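Local atomic coordinates of GCN5-related N-acetyltransferase (Brucella abortus, PDB entry 7N1L), a protein that belongs to the GCN5-related N-acetyltransferase family and probably transfers an acyl group, perhaps to the N-terminal alanine of a ribosomal protein. Residues Pro97-Arg102 and Ser136-Val141. Numbering follows the deposited sequence.
Sequences PVTGLR and SWSKLV
Arg102 straddles Trp137 with both of its backbone polar groups, a compact example of how a parallel bridge forms between neighbouring strands. Arg102 N donates to Ser136 O at 3.1 Å, and Arg102 O receives Ser138 N at 3.0 Å, with a C=O...N angle of 163°. A CA-H...O contact also brings Trp137 CA to 3.2 Å from Arg102 O, so two donors from consecutive residues converge on that oxygen.

The Arg102 side chain can be followed outward from this bridge. Arg102 CB lies in the plane of the indole, at its edge, 3.8 Å from Trp137 CD1. CG is set anti to the carbonyl carbon (chi1 -62°), and the chain, which also packs on Pro95 of strand 84-96, then runs extended before bending at chi3 (72°), which takes the guanidinium away from the 136-141 backbone. There NE makes a salt bridge with Asp93, whose same carboxylate oxygen accepts the bond from Trp137 NE1; NH1 pairs with Asp71 of the second subunit. Asp93 thus ties together the two bridged residues, whose side chains share one face of the sheet.

Beside the bridge, Leu101 CB lies against Ser136 O at 3.5 Å. A weak bond from Leu101 N back to Thr99 OG1 bridges Gly100, which together with Leu101 forms a G1 beta bulge opposite Glu96.

On the other strand, Ser136 closes the preceding helix in a Schellman motif before its carbonyl enters the bridge. The whole is a helix-to-strand return onto a parallel neighbour, the beta-alpha-beta crossover by which strand 137-144 joins strand 101-111 in the GNAT fold.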
# COMPACT_ATOMS: atom_id res chain seq x y z
N PRO A 97 9.41 -1.13 -6.70
CA PRO A 97 10.40 -0.45 -7.55
C PRO A 97 11.85 -0.82 -7.27
O PRO A 97 12.69 -0.72 -8.18
CB PRO A 97 10.15 1.04 -7.24
CG PRO A 97 8.78 1.10 -6.69
CD PRO A 97 8.61 -0.17 -5.92
N VAL A 98 12.19 -1.23 -6.06
CA VAL A 98 13.59 -1.48 -5.75
C VAL A 98 14.10 -2.71 -6.50
O VAL A 98 15.13 -2.65 -7.18
CB VAL A 98 13.77 -1.59 -4.22
CG1 VAL A 98 15.08 -2.26 -3.86
CG2 VAL A 98 13.69 -0.18 -3.59
N THR A 99 13.38 -3.83 -6.41
CA THR A 99 13.78 -5.05 -7.09
C THR A 99 13.24 -5.14 -8.51
O THR A 99 13.70 -5.99 -9.28
CB THR A 99 13.31 -6.28 -6.32
OG1 THR A 99 11.88 -6.27 -6.27
CG2 THR A 99 13.87 -6.28 -4.91
N GLY A 100 12.28 -4.30 -8.88
CA GLY A 100 11.71 -4.42 -10.20
C GLY A 100 10.72 -5.54 -10.35
O GLY A 100 10.35 -5.86 -11.48
N LEU A 101 10.36 -6.21 -9.26
CA LEU A 101 9.33 -7.24 -9.22
C LEU A 101 8.08 -6.63 -8.58
O LEU A 101 7.90 -5.41 -8.58
CB LEU A 101 9.85 -8.49 -8.49
CG LEU A 101 11.12 -9.12 -9.06
CD1 LEU A 101 11.71 -10.11 -8.08
CD2 LEU A 101 10.82 -9.80 -10.38
N ARG A 102 7.21 -7.46 -8.05
CA ARG A 102 6.02 -6.95 -7.37
C ARG A 102 6.07 -7.38 -5.91
O ARG A 102 6.95 -8.13 -5.49
CB ARG A 102 4.74 -7.43 -8.09
CG ARG A 102 4.65 -6.89 -9.56
CD ARG A 102 3.27 -7.05 -10.24
NE ARG A 102 2.25 -6.15 -9.71
CZ ARG A 102 1.98 -4.93 -10.17
NH1 ARG A 102 2.65 -4.42 -11.18
NH2 ARG A 102 0.99 -4.23 -9.63
N SER A 136 5.05 -13.12 -8.95
CA SER A 136 6.42 -12.56 -8.87
C SER A 136 6.58 -11.62 -7.68
O SER A 136 7.11 -10.51 -7.80
CB SER A 136 6.86 -11.86 -10.16
OG SER A 136 7.04 -12.78 -11.20
N TRP A 137 6.08 -12.05 -6.53
CA TRP A 137 6.28 -11.29 -5.31
C TRP A 137 7.64 -11.60 -4.72
O TRP A 137 8.02 -12.77 -4.60
CB TRP A 137 5.21 -11.61 -4.28
CG TRP A 137 3.92 -10.99 -4.64
CD1 TRP A 137 3.71 -10.05 -5.61
CD2 TRP A 137 2.65 -11.28 -4.06
NE1 TRP A 137 2.37 -9.72 -5.66
CE2 TRP A 137 1.70 -10.47 -4.73
CE3 TRP A 137 2.22 -12.16 -3.06
CZ2 TRP A 137 0.33 -10.50 -4.40
CZ3 TRP A 137 0.86 -12.19 -2.73
CH2 TRP A 137 -0.06 -11.37 -3.39
N SER A 138 8.40 -10.54 -4.42
CA SER A 138 9.59 -10.65 -3.58
C SER A 138 9.24 -10.63 -2.10
O SER A 138 10.07 -11.02 -1.28
CB SER A 138 10.57 -9.52 -3.89
OG SER A 138 10.02 -8.27 -3.52
N LYS A 139 8.06 -10.13 -1.74
CA LYS A 139 7.66 -10.08 -0.34
C LYS A 139 6.15 -9.90 -0.22
O LYS A 139 5.47 -9.51 -1.17
CB LYS A 139 8.38 -8.95 0.41
CG LYS A 139 8.19 -7.55 -0.17
CD LYS A 139 9.05 -6.56 0.62
CE LYS A 139 8.92 -5.14 0.12
NZ LYS A 139 9.72 -4.87 -1.12
N LEU A 140 5.67 -10.13 0.99
CA LEU A 140 4.31 -9.83 1.40
C LEU A 140 4.41 -8.91 2.61
O LEU A 140 5.02 -9.28 3.62
CB LEU A 140 3.55 -11.10 1.73
CG LEU A 140 2.17 -10.96 2.30
CD1 LEU A 140 1.34 -10.13 1.37
CD2 LEU A 140 1.54 -12.40 2.47
N VAL A 141 3.93 -7.68 2.47
CA VAL A 141 3.91 -6.71 3.55
C VAL A 141 2.59 -6.83 4.29
O VAL A 141 1.52 -6.75 3.68
CB VAL A 141 4.11 -5.29 3.00
CG1 VAL A 141 3.79 -4.24 4.07
CG2 VAL A 141 5.52 -5.13 2.45